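Local structure of rhamnosidase B (2OKX) at residues 583-588 / 637-642; 803-808 / 865-870; 810-815 / 873-878; 823-828 / 895-900. The protein catalyses, as an alpha-L-rhamnosidase of glycoside hydrolase family 78, the hydrolysis of terminal non-reducing alpha-L-rhamnose residues, probably with inversion of anomeric configuration. One frame throughout, in Å; residues are numbered along the deposited sequence.

Overall arrangement
Following the chain from the N terminus, contact 1 comes first: 583-588 and 637-642 close a loop of 48 residues between helices 577-590 and 627-644 before any other contact opens. Segments 803-808, 810-815 and 823-828 then open contacts 2, 3 and 4, and 865-870, 873-878 and 895-900 close them in the same order, so these three loops all cross. Contacts 2 and 3 lie along the same helix pair, 801-813 and 868-876, with centres about 11 Å apart. Contact 4 ties helix 817-833 to the loop before strand 900-906, in the C-terminal domain. Contacts 1 and 2 meet where Leu585 touches Phe805.

Contact 1 (583-588 / 637-642)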
loop_
_atom_site.group_PDB
_atom_site.type_symbol
_atom_site.label_atom_id
_atom_site.label_comp_id
_atom_site.label_asym_id
_atom_site.label_seq_id
_atom_site.Cartn_x
_atom_site.Cartn_y
_atom_site.Cartn_z
ATOM N N GLU A 583 9.353 7.007 -7.835
ATOM C CA GLU A 583 9.338 5.605 -8.214
ATOM C C GLU A 583 9.487 5.426 -9.724
ATOM O O GLU A 583 10.142 4.492 -10.172
ATOM C CB GLU A 583 8.050 4.937 -7.721
ATOM C CG GLU A 583 7.894 4.969 -6.204
ATOM C CD GLU A 583 6.556 4.410 -5.740
ATOM O OE1 GLU A 583 5.513 4.904 -6.211
ATOM O OE2 GLU A 583 6.548 3.485 -4.900
ATOM N N ALA A 584 8.897 6.327 -10.504
ATOM C CA ALA A 584 8.993 6.226 -11.958
ATOM C C ALA A 584 10.436 6.419 -12.412
ATOM O O ALA A 584 10.937 5.667 -13.245
ATOM C CB ALA A 584 8.083 7.272 -12.631
ATOM N N LEU A 585 11.100 7.435 -11.874
ATOM C CA LEU A 585 12.488 7.707 -12.243
ATOM C C LEU A 585 13.416 6.548 -11.891
ATOM O O LEU A 585 14.287 6.182 -12.684
ATOM C CB LEU A 585 12.984 8.981 -11.559
ATOM C CG LEU A 585 12.327 10.287 -12.018
ATOM C CD1 LEU A 585 12.818 11.430 -11.150
ATOM C CD2 LEU A 585 12.651 10.544 -13.482
ATOM N N VAL A 586 13.256 5.983 -10.699
ATOM C CA VAL A 586 14.097 4.855 -10.311
ATOM C C VAL A 586 13.831 3.713 -11.283
ATOM O O VAL A 586 14.756 3.057 -11.765
ATOM C CB VAL A 586 13.790 4.389 -8.883
ATOM C CG1 VAL A 586 14.636 3.177 -8.534
ATOM C CG2 VAL A 586 14.067 5.524 -7.909
ATOM N N ASN A 587 12.557 3.494 -11.578
ATOM C CA ASN A 587 12.146 2.454 -12.511
ATOM C C ASN A 587 12.834 2.607 -13.873
ATOM O O ASN A 587 13.276 1.623 -14.466
ATOM C CB ASN A 587 10.625 2.499 -12.691
ATOM C CG ASN A 587 10.182 1.987 -14.045
ATOM O OD1 ASN A 587 10.344 0.810 -14.364
ATOM N ND2 ASN A 587 9.622 2.881 -14.858
ATOM N N TYR A 588 12.921 3.838 -14.368
ATOM C CA TYR A 588 13.556 4.080 -15.666
ATOM C C TYR A 588 14.990 3.563 -15.678
ATOM O O TYR A 588 15.464 3.020 -16.679
ATOM C CB TYR A 588 13.567 5.586 -15.996
ATOM C CG TYR A 588 12.205 6.208 -16.230
ATOM C CD1 TYR A 588 11.972 7.545 -15.912
ATOM C CD2 TYR A 588 11.153 5.467 -16.767
ATOM C CE1 TYR A 588 10.729 8.131 -16.111
ATOM C CE2 TYR A 588 9.897 6.046 -16.978
ATOM C CZ TYR A 588 9.693 7.378 -16.641
ATOM O OH TYR A 588 8.452 7.952 -16.796
ATOM N N CYS A 637 4.476 13.808 -15.340
ATOM C CA CYS A 637 3.954 13.846 -16.703
ATOM C C CYS A 637 5.022 14.411 -17.631
ATOM O O CYS A 637 5.271 13.871 -18.707
ATOM C CB CYS A 637 2.696 14.722 -16.783
ATOM S SG CYS A 637 1.204 13.963 -16.101
ATOM N N ARG A 638 5.648 15.504 -17.212
ATOM C CA ARG A 638 6.695 16.112 -18.014
ATOM C C ARG A 638 7.848 15.128 -18.191
ATOM O O ARG A 638 8.334 14.916 -19.300
ATOM C CB ARG A 638 7.235 17.379 -17.345
ATOM C CG ARG A 638 8.455 17.926 -18.072
ATOM C CD ARG A 638 9.108 19.100 -17.376
ATOM N NE ARG A 638 10.275 19.545 -18.135
ATOM C CZ ARG A 638 10.984 20.637 -17.862
ATOM N NH1 ARG A 638 10.653 21.412 -16.839
ATOM N NH2 ARG A 638 12.022 20.957 -18.621
ATOM N N GLU A 639 8.283 14.530 -17.084
ATOM C CA GLU A 639 9.391 13.586 -17.127
ATOM C C GLU A 639 9.084 12.369 -17.988
ATOM O O GLU A 639 9.962 11.858 -18.675
ATOM C CB GLU A 639 9.779 13.182 -15.702
ATOM C CG GLU A 639 10.485 14.308 -14.962
ATOM C CD GLU A 639 10.719 14.026 -13.492
ATOM O OE1 GLU A 639 11.571 14.711 -12.895
ATOM O OE2 GLU A 639 10.051 13.138 -12.927
ATOM N N TYR A 640 7.835 11.915 -17.968
ATOM C CA TYR A 640 7.441 10.769 -18.775
ATOM C C TYR A 640 7.448 11.147 -20.252
ATOM O O TYR A 640 7.913 10.386 -21.099
ATOM C CB TYR A 640 6.038 10.291 -18.389
ATOM C CG TYR A 640 5.499 9.227 -19.316
ATOM C CD1 TYR A 640 5.874 7.890 -19.177
ATOM C CD2 TYR A 640 4.638 9.565 -20.362
ATOM C CE1 TYR A 640 5.403 6.915 -20.058
ATOM C CE2 TYR A 640 4.164 8.601 -21.249
ATOM C CZ TYR A 640 4.546 7.281 -21.091
ATOM O OH TYR A 640 4.061 6.333 -21.961
ATOM N N ALA A 641 6.909 12.324 -20.555
ATOM C CA ALA A 641 6.855 12.804 -21.931
ATOM C C ALA A 641 8.262 12.975 -22.497
ATOM O O ALA A 641 8.515 12.656 -23.662
ATOM C CB ALA A 641 6.099 14.131 -21.991
ATOM N N ALA A 642 9.178 13.476 -21.674
ATOM C CA ALA A 642 10.557 13.681 -22.110
ATOM C C ALA A 642 11.314 12.358 -22.234
ATOM O O ALA A 642 12.137 12.182 -23.136
ATOM C CB ALA A 642 11.281 14.608 -21.138
#
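Tyr588 and Tyr640 form the tighter part of this contact between helices 577-590 and 627-644 of the alpha barrel. The hydroxyl of Tyr588 lies at the edge of the Tyr640 ring, in its plane, with OH 3.5 Å from CD1; the two side chains cross at about a right angle. Tyr640 has a chi1 of 172°, its CG anti to the backbone N, which turns the CD1 edge to the Tyr588 hydroxyl. Val597 of helix 595-603 touches both tyrosines, and His643 stacks on Tyr588.

The other half is looser and reaches partly exposed Glu639. Its extended chain brings the carboxylate against the isobutyl fork of Leu585, with OE2 3.7 Å from each of Leu585 CD1 and CD2. Arg581, one turn before Leu585, forms a salt bridge with OE1. Replacing Leu585 by alanine would probably leave the carboxylate without its apolar backing and open a gap beside Phe805 and Tyr870, which the leucine also touches. Between 583-588 and 637-642 the contact is thus one of van der Waals packing against polar groups, and the charge of Glu639 is answered by Arg581, outside both segments.

Contact 2 (803-808 / 865-870)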
loop_
_atom_site.group_PDB
_atom_site.type_symbol
_atom_site.label_atom_id
_atom_site.label_comp_id
_atom_site.label_asym_id
_atom_site.label_seq_id
_atom_site.Cartn_x
_atom_site.Cartn_y
_atom_site.Cartn_z
ATOM N N MET A 803 12.347 12.702 1.010
ATOM C CA MET A 803 12.858 14.063 0.968
ATOM C C MET A 803 14.327 14.027 0.547
ATOM O O MET A 803 14.806 14.940 -0.122
ATOM C CB MET A 803 12.705 14.715 2.346
ATOM C CG MET A 803 13.085 16.188 2.409
ATOM S SD MET A 803 12.124 17.257 1.303
ATOM C CE MET A 803 13.466 18.173 0.510
ATOM N N SER A 804 15.037 12.968 0.935
ATOM C CA SER A 804 16.443 12.827 0.561
ATOM C C SER A 804 16.592 12.873 -0.960
ATOM O O SER A 804 17.579 13.389 -1.478
ATOM C CB SER A 804 17.017 11.501 1.080
ATOM O OG SER A 804 17.244 11.536 2.480
ATOM N N PHE A 805 15.605 12.335 -1.670
ATOM C CA PHE A 805 15.641 12.310 -3.132
ATOM C C PHE A 805 15.763 13.728 -3.682
ATOM O O PHE A 805 16.599 14.000 -4.548
ATOM C CB PHE A 805 14.373 11.650 -3.686
ATOM C CG PHE A 805 14.461 11.283 -5.146
ATOM C CD1 PHE A 805 14.569 12.267 -6.125
ATOM C CD2 PHE A 805 14.421 9.948 -5.540
ATOM C CE1 PHE A 805 14.634 11.930 -7.480
ATOM C CE2 PHE A 805 14.484 9.595 -6.888
ATOM C CZ PHE A 805 14.590 10.588 -7.862
ATOM N N PHE A 806 14.920 14.623 -3.182
ATOM C CA PHE A 806 14.942 16.011 -3.622
ATOM C C PHE A 806 16.264 16.654 -3.214
ATOM O O PHE A 806 16.826 17.463 -3.952
ATOM C CB PHE A 806 13.753 16.769 -3.017
ATOM C CG PHE A 806 12.415 16.263 -3.486
ATOM C CD1 PHE A 806 12.048 16.367 -4.822
ATOM C CD2 PHE A 806 11.528 15.664 -2.595
ATOM C CE1 PHE A 806 10.814 15.879 -5.270
ATOM C CE2 PHE A 806 10.293 15.174 -3.030
ATOM C CZ PHE A 806 9.936 15.280 -4.368
ATOM N N TYR A 807 16.769 16.274 -2.046
ATOM C CA TYR A 807 18.036 16.805 -1.553
ATOM C C TYR A 807 19.176 16.411 -2.498
ATOM O O TYR A 807 20.064 17.220 -2.790
ATOM C CB TYR A 807 18.296 16.275 -0.139
ATOM C CG TYR A 807 19.624 16.676 0.466
ATOM C CD1 TYR A 807 20.050 18.007 0.464
ATOM C CD2 TYR A 807 20.444 15.724 1.061
ATOM C CE1 TYR A 807 21.264 18.373 1.044
ATOM C CE2 TYR A 807 21.654 16.078 1.644
ATOM C CZ TYR A 807 22.057 17.402 1.631
ATOM O OH TYR A 807 23.251 17.738 2.216
ATOM N N TYR A 808 19.145 15.173 -2.983
ATOM C CA TYR A 808 20.182 14.700 -3.897
ATOM C C TYR A 808 20.088 15.422 -5.242
ATOM O O TYR A 808 21.107 15.701 -5.875
ATOM C CB TYR A 808 20.081 13.181 -4.093
ATOM C CG TYR A 808 20.292 12.376 -2.817
ATOM C CD1 TYR A 808 20.947 12.928 -1.715
ATOM C CD2 TYR A 808 19.843 11.056 -2.720
ATOM C CE1 TYR A 808 21.147 12.182 -0.537
ATOM C CE2 TYR A 808 20.039 10.306 -1.555
ATOM C CZ TYR A 808 20.689 10.874 -0.471
ATOM O OH TYR A 808 20.885 10.132 0.676
ATOM N N SER A 865 11.516 5.947 -1.447
ATOM C CA SER A 865 12.801 6.062 -0.756
ATOM C C SER A 865 13.952 5.386 -1.518
ATOM O O SER A 865 15.064 5.300 -0.996
ATOM C CB SER A 865 12.717 5.403 0.627
ATOM O OG SER A 865 11.790 6.054 1.478
ATOM N N ALA A 866 13.697 4.914 -2.737
ATOM C CA ALA A 866 14.730 4.209 -3.507
ATOM C C ALA A 866 15.694 5.082 -4.318
ATOM O O ALA A 866 16.251 4.632 -5.324
ATOM C CB ALA A 866 14.067 3.178 -4.432
ATOM N N ALA A 867 15.911 6.311 -3.864
ATOM C CA ALA A 867 16.802 7.254 -4.544
ATOM C C ALA A 867 18.101 6.698 -5.148
ATOM O O ALA A 867 18.424 6.997 -6.300
ATOM C CB ALA A 867 17.135 8.415 -3.605
ATOM N N PRO A 868 18.868 5.894 -4.386
ATOM C CA PRO A 868 20.119 5.359 -4.943
ATOM C C PRO A 868 19.955 4.658 -6.292
ATOM O O PRO A 868 20.866 4.687 -7.123
ATOM C CB PRO A 868 20.610 4.411 -3.848
ATOM C CG PRO A 868 20.075 5.061 -2.590
ATOM C CD PRO A 868 18.673 5.429 -2.999
ATOM N N GLY A 869 18.799 4.033 -6.501
ATOM C CA GLY A 869 18.547 3.335 -7.753
ATOM C C GLY A 869 18.561 4.266 -8.952
ATOM O O GLY A 869 18.742 3.831 -10.092
ATOM N N TYR A 870 18.368 5.554 -8.696
ATOM C CA TYR A 870 18.371 6.557 -9.754
ATOM C C TYR A 870 19.684 7.336 -9.785
ATOM O O TYR A 870 20.309 7.454 -10.835
ATOM C CB TYR A 870 17.213 7.534 -9.554
ATOM C CG TYR A 870 17.263 8.763 -10.450
ATOM C CD1 TYR A 870 16.930 8.684 -11.806
ATOM C CD2 TYR A 870 17.629 10.001 -9.932
ATOM C CE1 TYR A 870 16.959 9.822 -12.629
ATOM C CE2 TYR A 870 17.664 11.141 -10.738
ATOM C CZ TYR A 870 17.327 11.044 -12.082
ATOM O OH TYR A 870 17.346 12.180 -12.862
#
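The methyl group of Ala867 is the bump that enters a shallow hollow between the rings of Phe805 and Tyr808, one turn apart on helix 801-813. Its CB rests 3.7 Å from Phe805 CD2, approaching that ring obliquely. From Tyr808 CD2 the same methyl is 3.9 Å away, and there it sits at the ring edge, near the plane. Phe805 and Ala867 bring their CA atoms to 5.4 Å, a close approach that the small alanine permits. In the alpha barrel of this six-hairpin glycosidase domain, Ala867 lies beside Pro868 of helix 868-876, which packs here on helix 801-813.

Beyond the methyl, Phe805 reaches on to Tyr870. A chi1 of -166°, placing CG anti to the backbone N, carries the Phe805 ring past Ala867 until CZ lies 3.7 Å from Tyr870 CD2. The two rings are near parallel, their planes 18° apart, but displaced so far, with centroids separated by 5.6 Å, that they meet at their rims and hardly overlap. A valine in place of Phe805 would probably leave a gap beside Tyr870 and take away one wall of the hollow that holds the Ala867 methyl. Phe871 meets both Phe805 and Tyr808 edge-to-face, while Leu585 and Arg581 of helix 577-590 press on Phe805.

Contact 3 (810-815 / 873-878); sequences ALEKAG and GSSILG
Glu812 and Ser875 face each other near the ends of two helices, their CA atoms 6.7 Å apart; helix 801-813 closes in a Schellman motif with Gly815 at positive phi, and the last part of helix 868-876 widens into a pi-type turn. These two residues carry the contact. Ser875 OG donates a short hydrogen bond to Glu812 OE2, 2.6 Å long. The hydroxyl comes from above the carboxylate plane, 66° out of it, so it lies over the flat side of the group and not in its plane. The Glu812 chain turns at chi2 (65°), bringing the carboxylate round to Ser875; CG, set by a chi1 of 171°, lies 3.7 Å from Ser875 OG.

A water makes a second, indirect link, lying 2.8 Å from Glu812 OE1 and the same distance from the backbone Ser875 O. One carboxylate oxygen therefore grips the serine side chain while the other is joined through water to the backbone of the same residue.

Lys880 of strand 879-881 forms a salt bridge with OE1, which would be expected to favour the charged form of the acid, and Gln817, at the start of helix 817-833, hydrogen-bonds OE2. One glutamate thus draws together three successive helices, 801-813, 817-833 and 868-876, and a strand. Helix 817-833 also packs Met820 on Ser875 and Leu821 on Ile876, while Leu877 O accepts a hydrogen bond from Trp917 of strand 912-921.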
loop_
_atom_site.group_PDB
_atom_site.type_symbol
_atom_site.label_atom_id
_atom_site.label_comp_id
_atom_site.label_asym_id
_atom_site.label_seq_id
_atom_site.Cartn_x
_atom_site.Cartn_y
_atom_site.Cartn_z
ATOM N N ALA A 810 19.269 18.375 -5.581
ATOM C CA ALA A 810 19.872 19.666 -5.282
ATOM C C ALA A 810 21.397 19.544 -5.261
ATOM O O ALA A 810 22.098 20.415 -5.785
ATOM C CB ALA A 810 19.367 20.191 -3.932
ATOM N N LEU A 811 21.911 18.472 -4.660
ATOM C CA LEU A 811 23.360 18.273 -4.601
ATOM C C LEU A 811 23.930 18.074 -6.007
ATOM O O LEU A 811 25.051 18.489 -6.292
ATOM C CB LEU A 811 23.717 17.070 -3.714
ATOM C CG LEU A 811 23.425 17.212 -2.214
ATOM C CD1 LEU A 811 23.780 15.919 -1.496
ATOM C CD2 LEU A 811 24.228 18.372 -1.636
ATOM N N GLU A 812 23.155 17.443 -6.883
ATOM C CA GLU A 812 23.593 17.219 -8.256
ATOM C C GLU A 812 23.686 18.577 -8.953
ATOM O O GLU A 812 24.669 18.876 -9.630
ATOM C CB GLU A 812 22.595 16.322 -8.994
ATOM C CG GLU A 812 22.856 16.196 -10.491
ATOM C CD GLU A 812 24.176 15.504 -10.813
ATOM O OE1 GLU A 812 24.660 15.667 -11.949
ATOM O OE2 GLU A 812 24.726 14.791 -9.946
ATOM N N LYS A 813 22.658 19.396 -8.763
ATOM C CA LYS A 813 22.604 20.728 -9.351
ATOM C C LYS A 813 23.762 21.584 -8.835
ATOM O O LYS A 813 24.316 22.399 -9.571
ATOM C CB LYS A 813 21.268 21.390 -8.997
ATOM C CG LYS A 813 21.083 22.801 -9.533
ATOM C CD LYS A 813 19.724 23.356 -9.119
ATOM C CE LYS A 813 19.511 24.780 -9.626
ATOM N NZ LYS A 813 19.464 24.841 -11.114
ATOM N N ALA A 814 24.122 21.390 -7.570
ATOM C CA ALA A 814 25.206 22.144 -6.950
ATOM C C ALA A 814 26.573 21.520 -7.214
ATOM O O ALA A 814 27.598 22.062 -6.801
ATOM C CB ALA A 814 24.970 22.252 -5.451
ATOM N N GLY A 815 26.588 20.380 -7.894
ATOM C CA GLY A 815 27.844 19.711 -8.187
ATOM C C GLY A 815 28.523 19.131 -6.956
ATOM O O GLY A 815 29.746 19.153 -6.852
ATOM N N GLY A 873 23.254 5.556 -10.999
ATOM C CA GLY A 873 23.406 5.429 -12.439
ATOM C C GLY A 873 23.460 6.776 -13.156
ATOM O O GLY A 873 24.169 6.926 -14.153
ATOM N N SER A 874 22.729 7.764 -12.646
ATOM C CA SER A 874 22.684 9.082 -13.281
ATOM C C SER A 874 23.787 10.050 -12.855
ATOM O O SER A 874 24.533 10.571 -13.691
ATOM C CB SER A 874 21.316 9.735 -13.047
ATOM O OG SER A 874 21.093 10.004 -11.674
ATOM N N SER A 875 23.899 10.292 -11.557
ATOM C CA SER A 875 24.894 11.229 -11.050
ATOM C C SER A 875 26.331 10.720 -10.989
ATOM O O SER A 875 27.267 11.477 -11.244
ATOM C CB SER A 875 24.487 11.710 -9.655
ATOM O OG SER A 875 23.362 12.569 -9.714
ATOM N N ILE A 876 26.499 9.443 -10.656
ATOM C CA ILE A 876 27.823 8.839 -10.487
ATOM C C ILE A 876 28.361 8.081 -11.699
ATOM O O ILE A 876 29.429 8.414 -12.219
ATOM C CB ILE A 876 27.805 7.887 -9.260
ATOM C CG1 ILE A 876 27.160 8.601 -8.069
ATOM C CG2 ILE A 876 29.213 7.438 -8.910
ATOM C CD1 ILE A 876 27.834 9.896 -7.670
ATOM N N LEU A 877 27.647 7.049 -12.136
ATOM C CA LEU A 877 28.089 6.296 -13.306
ATOM C C LEU A 877 28.227 7.303 -14.450
ATOM O O LEU A 877 29.139 7.204 -15.274
ATOM C CB LEU A 877 27.064 5.229 -13.678
ATOM C CG LEU A 877 27.450 4.365 -14.880
ATOM C CD1 LEU A 877 28.720 3.555 -14.576
ATOM C CD2 LEU A 877 26.290 3.437 -15.203
ATOM N N GLY A 878 27.300 8.257 -14.493
ATOM C CA GLY A 878 27.345 9.308 -15.498
ATOM C C GLY A 878 26.359 9.282 -16.651
ATOM O O GLY A 878 26.514 10.054 -17.593
HETATM O O HOH W 1 26.733 13.918 -12.486
#

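Contact 4 (823-828 / 895-900)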
loop_
_atom_site.group_PDB
_atom_site.type_symbol
_atom_site.label_atom_id
_atom_site.label_comp_id
_atom_site.label_asym_id
_atom_site.label_seq_id
_atom_site.Cartn_x
_atom_site.Cartn_y
_atom_site.Cartn_z
ATOM N N ASP A 823 26.166 10.905 2.069
ATOM C CA ASP A 823 24.849 10.933 2.690
ATOM C C ASP A 823 24.183 9.574 2.477
ATOM O O ASP A 823 23.591 9.007 3.397
ATOM C CB ASP A 823 23.978 12.034 2.079
ATOM C CG ASP A 823 22.733 12.316 2.907
ATOM O OD1 ASP A 823 22.813 13.140 3.843
ATOM O OD2 ASP A 823 21.677 11.704 2.633
ATOM N N ILE A 824 24.278 9.055 1.255
ATOM C CA ILE A 824 23.695 7.759 0.945
ATOM C C ILE A 824 24.327 6.693 1.838
ATOM O O ILE A 824 23.624 5.881 2.443
ATOM C CB ILE A 824 23.905 7.399 -0.549
ATOM C CG1 ILE A 824 23.016 8.292 -1.419
ATOM C CG2 ILE A 824 23.580 5.928 -0.799
ATOM C CD1 ILE A 824 23.268 8.153 -2.910
ATOM N N ARG A 825 25.652 6.706 1.933
ATOM C CA ARG A 825 26.361 5.740 2.765
ATOM C C ARG A 825 25.850 5.760 4.205
ATOM O O ARG A 825 25.583 4.713 4.787
ATOM C CB ARG A 825 27.861 6.034 2.760
ATOM C CG ARG A 825 28.555 5.658 1.460
ATOM C CD ARG A 825 29.862 6.404 1.281
ATOM N NE ARG A 825 30.584 5.926 0.106
ATOM C CZ ARG A 825 31.423 6.664 -0.613
ATOM N NH1 ARG A 825 31.649 7.931 -0.288
ATOM N NH2 ARG A 825 32.044 6.125 -1.653
ATOM N N ARG A 826 25.712 6.953 4.769
ATOM C CA ARG A 826 25.252 7.091 6.144
ATOM C C ARG A 826 23.795 6.692 6.337
ATOM O O ARG A 826 23.476 5.839 7.171
ATOM C CB ARG A 826 25.453 8.533 6.630
ATOM C CG ARG A 826 24.785 8.829 7.971
ATOM C CD ARG A 826 25.160 10.201 8.539
ATOM N NE ARG A 826 25.046 11.279 7.559
ATOM C CZ ARG A 826 26.042 11.683 6.776
ATOM N NH1 ARG A 826 27.228 11.097 6.860
ATOM N NH2 ARG A 826 25.851 12.667 5.908
ATOM N N ASN A 827 22.917 7.303 5.553
ATOM C CA ASN A 827 21.490 7.060 5.681
ATOM C C ASN A 827 20.954 5.721 5.222
ATOM O O ASN A 827 20.058 5.165 5.856
ATOM C CB ASN A 827 20.726 8.203 5.023
ATOM C CG ASN A 827 20.822 9.479 5.828
ATOM O OD1 ASN A 827 20.629 9.460 7.044
ATOM N ND2 ASN A 827 21.123 10.591 5.167
ATOM N N TYR A 828 21.480 5.195 4.125
ATOM C CA TYR A 828 21.020 3.898 3.672
ATOM C C TYR A 828 21.847 2.836 4.383
ATOM O O TYR A 828 21.384 1.714 4.598
ATOM C CB TYR A 828 21.133 3.801 2.150
ATOM C CG TYR A 828 20.080 4.638 1.458
ATOM C CD1 TYR A 828 18.866 4.074 1.055
ATOM C CD2 TYR A 828 20.271 6.010 1.251
ATOM C CE1 TYR A 828 17.869 4.855 0.466
ATOM C CE2 TYR A 828 19.282 6.796 0.666
ATOM C CZ TYR A 828 18.086 6.214 0.275
ATOM O OH TYR A 828 17.106 6.986 -0.304
ATOM N N PRO A 895 33.216 10.042 -10.571
ATOM C CA PRO A 895 33.766 8.981 -9.723
ATOM C C PRO A 895 33.878 9.295 -8.234
ATOM O O PRO A 895 33.831 8.384 -7.402
ATOM C CB PRO A 895 35.136 8.715 -10.346
ATOM C CG PRO A 895 34.929 9.084 -11.793
ATOM C CD PRO A 895 34.144 10.354 -11.676
ATOM N N CYS A 896 34.034 10.571 -7.899
ATOM C CA CYS A 896 34.184 10.962 -6.503
ATOM C C CYS A 896 35.350 10.154 -5.946
ATOM O O CYS A 896 36.458 10.227 -6.478
ATOM C CB CYS A 896 32.899 10.669 -5.721
ATOM S SG CYS A 896 31.468 11.565 -6.341
ATOM N N ASP A 897 35.113 9.368 -4.898
ATOM C CA ASP A 897 36.196 8.570 -4.317
ATOM C C ASP A 897 36.209 7.107 -4.747
ATOM O O ASP A 897 36.896 6.285 -4.140
ATOM C CB ASP A 897 36.161 8.654 -2.786
ATOM C CG ASP A 897 34.809 8.267 -2.198
ATOM O OD1 ASP A 897 34.647 8.428 -0.971
ATOM O OD2 ASP A 897 33.913 7.808 -2.946
ATOM N N LEU A 898 35.461 6.782 -5.797
ATOM C CA LEU A 898 35.396 5.410 -6.296
ATOM C C LEU A 898 36.547 5.115 -7.263
ATOM O O LEU A 898 37.053 6.023 -7.929
ATOM C CB LEU A 898 34.062 5.188 -7.013
ATOM C CG LEU A 898 32.798 5.478 -6.195
ATOM C CD1 LEU A 898 31.565 5.278 -7.072
ATOM C CD2 LEU A 898 32.751 4.553 -4.970
ATOM N N THR A 899 36.965 3.853 -7.344
ATOM C CA THR A 899 38.052 3.493 -8.254
ATOM C C THR A 899 37.512 2.936 -9.569
ATOM O O THR A 899 38.198 2.956 -10.592
ATOM C CB THR A 899 39.022 2.478 -7.618
ATOM O OG1 THR A 899 38.300 1.328 -7.169
ATOM C CG2 THR A 899 39.741 3.113 -6.441
ATOM N N TRP A 900 36.279 2.440 -9.534
ATOM C CA TRP A 900 35.630 1.908 -10.731
ATOM C C TRP A 900 34.128 1.813 -10.528
ATOM O O TRP A 900 33.639 1.839 -9.400
ATOM C CB TRP A 900 36.180 0.523 -11.114
ATOM C CG TRP A 900 35.965 -0.565 -10.084
ATOM C CD1 TRP A 900 36.816 -0.921 -9.078
ATOM C CD2 TRP A 900 34.811 -1.412 -9.950
ATOM N NE1 TRP A 900 36.267 -1.933 -8.324
ATOM C CE2 TRP A 900 35.037 -2.253 -8.835
ATOM C CE3 TRP A 900 33.610 -1.538 -10.661
ATOM C CZ2 TRP A 900 34.104 -3.209 -8.412
ATOM C CZ3 TRP A 900 32.677 -2.495 -10.239
ATOM C CH2 TRP A 900 32.932 -3.314 -9.126
#
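Arg825 and Asp897 approach from opposite directions; although their CA atoms are 12.4 Å apart, their side chains join in a two-pronged salt bridge. The stronger prong is nearly straight: Arg825 NH2 donates to Asp897 OD2 over 2.8 Å at 171°, with the acceptor at the guanidinium edge, in plane, and the donor on the syn side of the carboxylate, tilted 24° out of its plane. The second, from Arg825 NH1 to Asp897 OD1 at 3.1 Å, is weak and bent. The two planes are turned 52° apart, which fits one good bond and one poor one. Further carboxylates hold the guanidinium: Asp543 at NE and Asp822 at NH1.

Hydrogen bonds shape each side. Asp897 sits in a type II' beta turn from Pro895 to Leu898, closed by Leu898 N to Pro895 O at 2.8 Å. This loop precedes strand 900-906, so the bridge ties helix 817-833 of the alpha barrel to the beta-rich C-terminal domain. On the helix, Asn827 ND2 donates to Asp823 OD2 from above the carboxylate plane, and Tyr808 OH meets the same oxygen.

Van der Waals contact is slight. Leu898 CD2 lies 3.7 Å from Arg825 NH2, beside the guanidinium edge. Leu898 also touches Asp543 and Ile876.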